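Local coordinates for protein endoglucanase (Humicola insolens, PDB 1DYS) that catalyses the internal hydrolysis of beta-1,4-glucosidic linkages in cellulose, as a family 6 glycoside hydrolase that takes part in breaking down plant biomass, at residues L85-D90 / S99-L104; P195-V200 / N252-R257; W282-P287 / M329-Y334. One frame throughout, in Å; residues are numbered along the deposited sequence.

Interaction 1 of 3, residues L85-D90 / S99-L104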
loop_
_atom_site.group_PDB
_atom_site.type_symbol
_atom_site.label_atom_id
_atom_site.label_comp_id
_atom_site.label_asym_id
_atom_site.label_seq_id
_atom_site.Cartn_x
_atom_site.Cartn_y
_atom_site.Cartn_z
ATOM N N LEU A 85 5.896 -15.503 -2.092
ATOM C CA LEU A 85 4.567 -15.549 -2.738
ATOM C C LEU A 85 3.645 -15.035 -1.643
ATOM O O LEU A 85 3.442 -15.710 -0.616
ATOM C CB LEU A 85 4.304 -17.009 -3.136
ATOM C CG LEU A 85 3.054 -17.233 -3.986
ATOM C CD1 LEU A 85 3.285 -18.424 -4.902
ATOM C CD2 LEU A 85 1.841 -17.432 -3.097
ATOM N N TYR A 86 3.143 -13.814 -1.853
ATOM C CA TYR A 86 2.416 -13.129 -0.783
ATOM C C TYR A 86 1.277 -12.270 -1.314
ATOM O O TYR A 86 1.462 -11.067 -1.445
ATOM C CB TYR A 86 3.427 -12.273 0.008
ATOM C CG TYR A 86 2.971 -11.447 1.159
ATOM C CD1 TYR A 86 2.210 -11.960 2.205
ATOM C CD2 TYR A 86 3.294 -10.083 1.251
ATOM C CE1 TYR A 86 1.818 -11.205 3.311
ATOM C CE2 TYR A 86 2.900 -9.308 2.314
ATOM C CZ TYR A 86 2.159 -9.865 3.345
ATOM O OH TYR A 86 1.780 -9.062 4.403
ATOM N N ASN A 87 0.163 -12.917 -1.634
ATOM C CA ASN A 87 -1.008 -12.111 -2.084
ATOM C C ASN A 87 -2.307 -12.776 -1.700
ATOM O O ASN A 87 -3.345 -12.657 -2.407
ATOM C CB ASN A 87 -0.877 -11.876 -3.584
ATOM C CG ASN A 87 -1.721 -10.678 -4.038
ATOM O OD1 ASN A 87 -2.126 -9.835 -3.239
ATOM N ND2 ASN A 87 -1.975 -10.617 -5.332
ATOM N N LEU A 88 -2.338 -13.444 -0.546
ATOM C CA LEU A 88 -3.564 -14.136 -0.129
ATOM C C LEU A 88 -4.758 -13.223 -0.024
ATOM O O LEU A 88 -4.720 -12.054 0.395
ATOM C CB LEU A 88 -3.285 -14.683 1.305
ATOM C CG LEU A 88 -4.150 -15.843 1.799
ATOM C CD1 LEU A 88 -3.913 -17.083 0.945
ATOM C CD2 LEU A 88 -3.831 -16.122 3.269
ATOM N N PRO A 89 -5.911 -13.725 -0.435
ATOM C CA PRO A 89 -7.132 -12.947 -0.248
ATOM C C PRO A 89 -7.357 -12.781 1.245
ATOM O O PRO A 89 -7.124 -13.686 2.081
ATOM C CB PRO A 89 -8.281 -13.753 -0.889
ATOM C CG PRO A 89 -7.523 -14.742 -1.702
ATOM C CD PRO A 89 -6.163 -15.010 -1.066
ATOM N N ASP A 90 -7.729 -11.582 1.676
ATOM C CA ASP A 90 -7.926 -11.222 3.072
ATOM C C ASP A 90 -6.648 -11.428 3.891
ATOM O O ASP A 90 -6.644 -11.880 5.054
ATOM C CB ASP A 90 -9.071 -12.026 3.712
ATOM C CG ASP A 90 -10.428 -11.565 3.198
ATOM O OD1 ASP A 90 -10.443 -10.712 2.280
ATOM O OD2 ASP A 90 -11.457 -12.075 3.709
ATOM N N SER A 99 -4.564 -6.955 3.869
ATOM C CA SER A 99 -3.472 -6.001 3.774
ATOM C C SER A 99 -3.007 -5.922 2.306
ATOM O O SER A 99 -2.116 -5.103 2.060
ATOM C CB SER A 99 -2.276 -6.463 4.618
ATOM O OG SER A 99 -1.842 -7.737 4.220
ATOM N N GLY A 100 -3.566 -6.743 1.429
ATOM C CA GLY A 100 -3.212 -6.761 -0.001
ATOM C C GLY A 100 -4.431 -6.377 -0.844
ATOM O O GLY A 100 -5.524 -6.005 -0.394
ATOM N N GLU A 101 -4.262 -6.548 -2.153
ATOM C CA GLU A 101 -5.271 -6.144 -3.118
ATOM C C GLU A 101 -6.433 -7.110 -3.266
ATOM O O GLU A 101 -7.473 -6.663 -3.813
ATOM C CB GLU A 101 -4.590 -5.904 -4.484
ATOM C CG GLU A 101 -4.127 -7.258 -5.067
ATOM C CD GLU A 101 -3.078 -7.033 -6.138
ATOM O OE1 GLU A 101 -2.772 -5.884 -6.528
ATOM O OE2 GLU A 101 -2.542 -8.065 -6.592
ATOM N N LEU A 102 -6.335 -8.333 -2.751
ATOM C CA LEU A 102 -7.385 -9.338 -2.915
ATOM C C LEU A 102 -8.203 -9.503 -1.639
ATOM O O LEU A 102 -7.692 -9.553 -0.540
ATOM C CB LEU A 102 -6.811 -10.703 -3.314
ATOM C CG LEU A 102 -5.956 -10.694 -4.578
ATOM C CD1 LEU A 102 -5.506 -12.119 -4.891
ATOM C CD2 LEU A 102 -6.704 -10.137 -5.775
ATOM N N LYS A 103 -9.503 -9.507 -1.853
ATOM C CA LYS A 103 -10.480 -9.665 -0.764
ATOM C C LYS A 103 -11.415 -10.809 -1.111
ATOM O O LYS A 103 -11.859 -10.917 -2.266
ATOM C CB LYS A 103 -11.271 -8.359 -0.600
ATOM C CG LYS A 103 -10.375 -7.154 -0.293
ATOM C CD LYS A 103 -11.161 -5.918 0.063
ATOM C CE LYS A 103 -10.274 -4.910 0.818
ATOM N NZ LYS A 103 -11.139 -3.744 1.197
ATOM N N LEU A 104 -11.748 -11.639 -0.125
ATOM C CA LEU A 104 -12.612 -12.787 -0.424
ATOM C C LEU A 104 -13.967 -12.338 -0.934
ATOM O O LEU A 104 -14.454 -12.949 -1.892
ATOM C CB LEU A 104 -12.720 -13.740 0.760
ATOM C CG LEU A 104 -11.434 -14.517 1.097
ATOM C CD1 LEU A 104 -11.635 -15.193 2.439
ATOM C CD2 LEU A 104 -11.122 -15.516 -0.008
HETATM O O HOH W 1 -1.616 -7.160 -2.742
HETATM O O HOH W 2 -4.122 -9.756 -1.159
#
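Asn-87 reaches over to Glu-101 with its amide nitrogen, the two side chains crossing at about a right angle and their amide and carboxylate planes standing 59° apart. Asn-87 ND2 donates to Glu-101 OE2 across 2.9 Å, on the anti side of that oxygen and somewhat out of the carboxylate plane; the backbone N of Ile-56 holds the same oxygen, so two N-H groups converge on it. The carbonyl half of the buried amide is fixed by water. One molecule donates to Asn-87 OD1 (2.8 Å) and accepts from Glu-101 N, while a second joins the two segments at Leu-102 N. Leu-102, which points toward the facing segment, rests its CD1 against Asn-87 O at 3.3 Å.

At the far end Asp-90 and Leu-104 also cross at about a right angle. With CG of Asp-90 anti to the carbonyl carbon (chi1 -72°), the carboxylate stays beside its own backbone N, and both groups face the chain at 102-104. Leu-104 N approaches Asp-90 OD1 from above the carboxylate plane, 52° out of it, at 2.9 Å. Asp-90 N in turn donates to Leu-102 O (3.0 Å), while CB, CG and CD1 of Leu-104 pack against OD2. Next to this, Pro-89 CB meets Leu-104 CD2 at 3.5 Å, tighter than usual for two carbons.

These bonds tie together the two ends of the loop that carries Asp-92, one of two probable proton donors, whose carboxylate is held by Tyr-86 OH and Ser-99 OG. The loop leaves the C-terminal end of strand 79-85 and runs on to helix 108-126, against which Leu-85 packs, as it does against strand 132-136. Leu-88 and Leu-104 rest on helix 150-169, and Phe-57 of the second subunit covers Glu-101 and Leu-102.

Interaction 2 of 3, residues P195-V200 / N252-R257; sequences PTAQEV and NAMRQR
Thr-196 brings its carbonyl oxygen to the edge of the contact, near the methyl CE of Met-254, while its hydroxyl bonds back to Lys-192 O within its own helix. One residue on, Ala-197 points toward the facing helix, and its CA lies 6.0 Å from that of Met-254; with a single methyl on this side, the backbones can come this near. Its CB meets Ala-253 CB at 4.3 Å and Arg-257 NE at 3.5 Å, and its CA touches Met-254 CE at 3.6 Å. The Met-254 chain bends at chi2 (-71°), which lays SD and CE against Ala-197 and Val-200.

The two helices belong to successive beta-alpha-beta units of the family 6 alpha/beta barrel: helix 190-207 leads into strand 215-218 and helix 243-255 into strand 262-266, the next strand of the parallel sheet.

Gln-198 has CB against the guanidinium of Arg-257, then folds so that OE1 accepts from Arg-257 NH1 at 2.8 Å. The bond is almost straight (177° at the hydrogen) and lies in the guanidinium plane, but it comes to the amide from above its carbonyl plane, the two flat groups standing 65° apart. One face of the guanidinium covers the Ala-197 to Gln-198 peptide, a water links Arg-257 NH2 to Gln-198 OE1, and NH2 also forms a salt bridge with Glu-194. A leucine in place of Arg-257 would probably leave Glu-194 without this charge partner and Gln-198 free to turn, its OE1 having lost the NH1 bond.

Glu-199 points away, and its carboxylate forms a salt bridge with Arg-156 and a hydrogen bond with Gln-160. Val-200 turns back inward, laying CG2 on Met-254 CE at 3.7 Å, and both side chains also touch Phe-216 of strand 215-218.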
loop_
_atom_site.group_PDB
_atom_site.type_symbol
_atom_site.label_atom_id
_atom_site.label_comp_id
_atom_site.label_asym_id
_atom_site.label_seq_id
_atom_site.Cartn_x
_atom_site.Cartn_y
_atom_site.Cartn_z
ATOM N N PRO A 195 -1.177 -27.192 17.214
ATOM C CA PRO A 195 -2.159 -26.475 16.412
ATOM C C PRO A 195 -1.481 -25.996 15.133
ATOM O O PRO A 195 -2.119 -26.049 14.085
ATOM C CB PRO A 195 -2.664 -25.291 17.259
ATOM C CG PRO A 195 -2.420 -25.845 18.643
ATOM C CD PRO A 195 -1.147 -26.689 18.586
ATOM N N THR A 196 -0.196 -25.629 15.184
ATOM C CA THR A 196 0.523 -25.252 13.960
ATOM C C THR A 196 0.736 -26.425 13.030
ATOM O O THR A 196 0.509 -26.385 11.813
ATOM C CB THR A 196 1.892 -24.628 14.319
ATOM O OG1 THR A 196 1.580 -23.491 15.138
ATOM C CG2 THR A 196 2.632 -24.175 13.080
ATOM N N ALA A 197 1.146 -27.588 13.572
ATOM C CA ALA A 197 1.311 -28.766 12.732
ATOM C C ALA A 197 0.019 -29.263 12.118
ATOM O O ALA A 197 0.022 -29.771 11.001
ATOM C CB ALA A 197 1.960 -29.901 13.543
ATOM N N GLN A 198 -1.089 -29.113 12.848
ATOM C CA GLN A 198 -2.402 -29.529 12.381
ATOM C C GLN A 198 -2.813 -28.686 11.173
ATOM O O GLN A 198 -3.356 -29.175 10.187
ATOM C CB GLN A 198 -3.445 -29.413 13.507
ATOM C CG GLN A 198 -4.842 -29.875 13.047
ATOM C CD GLN A 198 -4.718 -31.348 12.647
ATOM O OE1 GLN A 198 -4.339 -32.132 13.520
ATOM N NE2 GLN A 198 -4.975 -31.707 11.398
ATOM N N GLU A 199 -2.534 -27.378 11.294
ATOM C CA GLU A 199 -2.831 -26.466 10.180
ATOM C C GLU A 199 -2.078 -26.851 8.929
ATOM O O GLU A 199 -2.653 -26.861 7.826
ATOM C CB GLU A 199 -2.527 -25.030 10.587
ATOM C CG GLU A 199 -3.465 -23.976 10.036
ATOM C CD GLU A 199 -4.915 -24.374 9.893
ATOM O OE1 GLU A 199 -5.498 -25.075 10.734
ATOM O OE2 GLU A 199 -5.497 -23.934 8.860
ATOM N N VAL A 200 -0.779 -27.148 9.036
ATOM C CA VAL A 200 0.007 -27.608 7.902
ATOM C C VAL A 200 -0.547 -28.927 7.369
ATOM O O VAL A 200 -0.632 -29.096 6.161
ATOM C CB VAL A 200 1.481 -27.731 8.351
ATOM C CG1 VAL A 200 2.325 -28.395 7.301
ATOM C CG2 VAL A 200 2.032 -26.351 8.729
ATOM N N ASN A 252 10.104 -31.515 15.108
ATOM C CA ASN A 252 9.753 -32.694 15.918
ATOM C C ASN A 252 8.265 -33.010 15.896
ATOM O O ASN A 252 7.847 -34.177 15.759
ATOM C CB ASN A 252 10.292 -32.461 17.340
ATOM C CG ASN A 252 11.803 -32.557 17.433
ATOM O OD1 ASN A 252 12.516 -32.865 16.467
ATOM N ND2 ASN A 252 12.408 -32.275 18.584
ATOM N N ALA A 253 7.393 -31.995 15.940
ATOM C CA ALA A 253 5.961 -32.133 15.860
ATOM C C ALA A 253 5.575 -32.656 14.476
ATOM O O ALA A 253 4.713 -33.529 14.385
ATOM C CB ALA A 253 5.211 -30.837 16.121
ATOM N N MET A 254 6.186 -32.134 13.418
ATOM C CA MET A 254 5.906 -32.590 12.068
ATOM C C MET A 254 6.298 -34.034 11.817
ATOM O O MET A 254 5.631 -34.786 11.117
ATOM C CB MET A 254 6.652 -31.698 11.056
ATOM C CG MET A 254 6.182 -30.251 11.153
ATOM S SD MET A 254 4.502 -29.947 10.521
ATOM C CE MET A 254 4.409 -28.195 10.950
ATOM N N ARG A 255 7.480 -34.383 12.311
ATOM C CA ARG A 255 8.051 -35.714 12.150
ATOM C C ARG A 255 7.156 -36.823 12.653
ATOM O O ARG A 255 6.948 -37.857 12.018
ATOM C CB ARG A 255 9.382 -35.682 12.923
ATOM C CG ARG A 255 10.016 -37.060 13.013
ATOM C CD ARG A 255 11.421 -36.941 13.558
ATOM N NE ARG A 255 12.250 -36.057 12.743
ATOM C CZ ARG A 255 12.771 -34.920 13.161
ATOM N NH1 ARG A 255 12.514 -34.492 14.397
ATOM N NH2 ARG A 255 13.518 -34.154 12.394
ATOM N N GLN A 256 6.528 -36.614 13.809
ATOM C CA GLN A 256 5.613 -37.503 14.468
ATOM C C GLN A 256 4.293 -37.663 13.724
ATOM O O GLN A 256 3.502 -38.570 14.013
ATOM C CB GLN A 256 5.262 -36.994 15.872
ATOM C CG GLN A 256 6.275 -37.326 16.939
ATOM C CD GLN A 256 6.903 -38.696 16.728
ATOM O OE1 GLN A 256 8.118 -38.791 16.587
ATOM N NE2 GLN A 256 6.069 -39.721 16.641
ATOM N N ARG A 257 4.009 -36.736 12.811
ATOM C CA ARG A 257 2.798 -36.801 12.007
ATOM C C ARG A 257 3.195 -37.196 10.583
ATOM O O ARG A 257 2.421 -37.223 9.625
ATOM C CB ARG A 257 2.003 -35.505 12.014
ATOM C CG ARG A 257 1.548 -34.987 13.378
ATOM C CD ARG A 257 1.161 -33.519 13.213
ATOM N NE ARG A 257 0.412 -32.935 14.297
ATOM C CZ ARG A 257 -0.884 -32.631 14.323
ATOM N NH1 ARG A 257 -1.701 -32.897 13.319
ATOM N NH2 ARG A 257 -1.348 -32.058 15.429
HETATM O O HOH W 3 -3.849 -31.198 16.628
#

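Interaction 3 of 3, residues W282-P287 / M329-Y334; sequences WCNVNP and MWFDAY
The backbones at Asn-284 and Tyr-334 remain well apart, 7.9 Å between their CA atoms at the nearest, one an irregular loop and the other an extended chain that turns into a helix after Phe-331. Tyr-334 bridges the gap: with CG anti to the backbone N (chi1 -164°), the ring extends across and its OH donates to Val-285 O at 2.6 Å, tilted 17° from the carbonyl plane. Asn-284 O also lies at the ring edge, 3.6 Å from Tyr-334 CE2, and it accepts an in-plane bond of 2.9 Å from Asn-286 ND2, which helps fix the loop's shape. Behind the tyrosine, its CB lies against one face of the Phe-331 ring, offset toward the rim. That ring approaches the Asn-284 amide obliquely, CE2 to ND2 4.2 Å, with the planes 73° apart; ND2 itself is held by Cys-319 O.

The loop carries Trp-282, a probable substrate-binding residue, and is anchored by the Cys-283 to Cys-319 disulfide. Beyond it the chain enters strand 288-289. On the other side, Asn-286 touches Met-337 of helix 332-340, while Trp-330 packs on helix 15-29.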
loop_
_atom_site.group_PDB
_atom_site.type_symbol
_atom_site.label_atom_id
_atom_site.label_comp_id
_atom_site.label_asym_id
_atom_site.label_seq_id
_atom_site.Cartn_x
_atom_site.Cartn_y
_atom_site.Cartn_z
ATOM N N TRP A 282 6.626 -5.462 16.432
ATOM C CA TRP A 282 7.089 -5.799 15.086
ATOM C C TRP A 282 7.486 -4.658 14.167
ATOM O O TRP A 282 8.042 -4.951 13.089
ATOM C CB TRP A 282 5.919 -6.529 14.351
ATOM C CG TRP A 282 4.696 -5.655 14.348
ATOM C CD1 TRP A 282 3.753 -5.547 15.343
ATOM C CD2 TRP A 282 4.296 -4.724 13.328
ATOM N NE1 TRP A 282 2.821 -4.596 15.010
ATOM C CE2 TRP A 282 3.127 -4.088 13.768
ATOM C CE3 TRP A 282 4.805 -4.402 12.068
ATOM C CZ2 TRP A 282 2.457 -3.120 13.012
ATOM C CZ3 TRP A 282 4.157 -3.431 11.329
ATOM C CH2 TRP A 282 2.989 -2.797 11.788
ATOM N N CYS A 283 7.074 -3.439 14.451
ATOM C CA CYS A 283 7.271 -2.342 13.510
ATOM C C CYS A 283 8.572 -1.606 13.724
ATOM O O CYS A 283 8.774 -1.011 14.780
ATOM C CB CYS A 283 6.099 -1.328 13.596
ATOM S SG CYS A 283 6.259 -0.062 12.309
ATOM N N ASN A 284 9.455 -1.669 12.751
ATOM C CA ASN A 284 10.721 -0.958 12.750
ATOM C C ASN A 284 11.394 -1.030 14.126
ATOM O O ASN A 284 11.754 -0.019 14.703
ATOM C CB ASN A 284 10.524 0.469 12.277
ATOM C CG ASN A 284 9.918 0.550 10.891
ATOM O OD1 ASN A 284 10.216 -0.251 9.989
ATOM N ND2 ASN A 284 9.023 1.512 10.721
ATOM N N VAL A 285 11.585 -2.270 14.553
ATOM C CA VAL A 285 12.170 -2.495 15.885
ATOM C C VAL A 285 13.593 -1.998 15.922
ATOM O O VAL A 285 14.429 -2.183 15.051
ATOM C CB VAL A 285 12.001 -3.969 16.294
ATOM C CG1 VAL A 285 12.853 -4.397 17.479
ATOM C CG2 VAL A 285 10.524 -4.190 16.518
ATOM N N ASN A 286 13.901 -1.311 17.032
ATOM C CA ASN A 286 15.251 -0.744 17.168
ATOM C C ASN A 286 15.616 -0.702 18.655
ATOM O O ASN A 286 14.762 -0.519 19.511
ATOM C CB ASN A 286 15.327 0.620 16.516
ATOM C CG ASN A 286 14.347 1.591 17.165
ATOM O OD1 ASN A 286 14.694 2.345 18.084
ATOM N ND2 ASN A 286 13.091 1.545 16.717
ATOM N N PRO A 287 16.898 -0.887 18.916
ATOM C CA PRO A 287 17.962 -1.110 17.972
ATOM C C PRO A 287 18.015 -2.484 17.326
ATOM O O PRO A 287 17.652 -3.480 17.955
ATOM C CB PRO A 287 19.309 -0.991 18.744
ATOM C CG PRO A 287 18.881 -0.998 20.185
ATOM C CD PRO A 287 17.383 -0.890 20.312
ATOM N N MET A 329 8.374 1.524 2.054
ATOM C CA MET A 329 9.103 2.721 1.638
ATOM C C MET A 329 10.503 2.684 2.267
ATOM O O MET A 329 10.644 2.172 3.370
ATOM C CB MET A 329 8.303 3.925 2.124
ATOM C CG MET A 329 7.806 4.984 1.198
ATOM S SD MET A 329 6.832 4.467 -0.206
ATOM C CE MET A 329 5.233 5.198 0.148
ATOM N N TRP A 330 11.509 3.147 1.547
ATOM C CA TRP A 330 12.874 3.119 2.056
ATOM C C TRP A 330 13.027 4.053 3.245
ATOM O O TRP A 330 12.522 5.174 3.295
ATOM C CB TRP A 330 13.808 3.537 0.923
ATOM C CG TRP A 330 15.228 3.282 1.334
ATOM C CD1 TRP A 330 16.188 4.178 1.629
ATOM C CD2 TRP A 330 15.823 1.977 1.444
ATOM N NE1 TRP A 330 17.391 3.544 1.943
ATOM C CE2 TRP A 330 17.158 2.183 1.811
ATOM C CE3 TRP A 330 15.370 0.667 1.281
ATOM C CZ2 TRP A 330 18.065 1.144 2.033
ATOM C CZ3 TRP A 330 16.253 -0.382 1.471
ATOM C CH2 TRP A 330 17.593 -0.142 1.866
ATOM N N PHE A 331 13.698 3.553 4.275
ATOM C CA PHE A 331 13.888 4.232 5.549
ATOM C C PHE A 331 15.399 4.252 5.793
ATOM O O PHE A 331 15.914 3.354 6.469
ATOM C CB PHE A 331 13.121 3.462 6.633
ATOM C CG PHE A 331 13.092 4.059 8.016
ATOM C CD1 PHE A 331 13.655 5.297 8.290
ATOM C CD2 PHE A 331 12.451 3.384 9.045
ATOM C CE1 PHE A 331 13.610 5.847 9.564
ATOM C CE2 PHE A 331 12.405 3.910 10.324
ATOM C CZ PHE A 331 12.985 5.139 10.570
ATOM N N ASP A 332 16.039 5.252 5.153
ATOM C CA ASP A 332 17.505 5.207 5.146
ATOM C C ASP A 332 18.168 5.315 6.492
ATOM O O ASP A 332 19.201 4.653 6.679
ATOM C CB ASP A 332 18.020 6.222 4.115
ATOM C CG ASP A 332 19.451 5.889 3.728
ATOM O OD1 ASP A 332 19.606 4.866 3.035
ATOM O OD2 ASP A 332 20.370 6.660 4.102
ATOM N N ALA A 333 17.616 6.040 7.480
ATOM C CA ALA A 333 18.256 6.045 8.788
ATOM C C ALA A 333 18.229 4.639 9.431
ATOM O O ALA A 333 19.111 4.310 10.219
ATOM C CB ALA A 333 17.534 7.041 9.693
ATOM N N TYR A 334 17.163 3.912 9.114
ATOM C CA TYR A 334 17.074 2.549 9.637
ATOM C C TYR A 334 18.125 1.659 8.971
ATOM O O TYR A 334 18.726 0.851 9.693
ATOM C CB TYR A 334 15.650 2.041 9.477
ATOM C CG TYR A 334 15.341 0.822 10.299
ATOM C CD1 TYR A 334 15.745 -0.428 9.834
ATOM C CD2 TYR A 334 14.658 0.865 11.492
ATOM C CE1 TYR A 334 15.475 -1.588 10.547
ATOM C CE2 TYR A 334 14.366 -0.264 12.221
ATOM C CZ TYR A 334 14.783 -1.495 11.733
ATOM O OH TYR A 334 14.515 -2.619 12.466
#

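How the interactions relate
Along the chain the three contacts follow one another without overlap, and none touches another. Their centres lie about 25 Å (1 and 2), 24 Å (1 and 3) and 34 Å (2 and 3) apart, interactions 2 and 3 being on opposite sides of the chain's centre. Interaction 1 folds the loop after strand 79-85 of the parallel sheet, and interaction 2 packs the two helices that precede and follow strand 215-218 of that sheet in the chain. Interaction 3 joins a late loop to the C-terminal helix 332-340. Interactions 1 and 3 shape loops close to probable catalytic and substrate-binding residues and both touch the second subunit. Interaction 2 lies in the barrel's helical layer, also not far from the probable substrate-binding Trp-186, but touches no other chain.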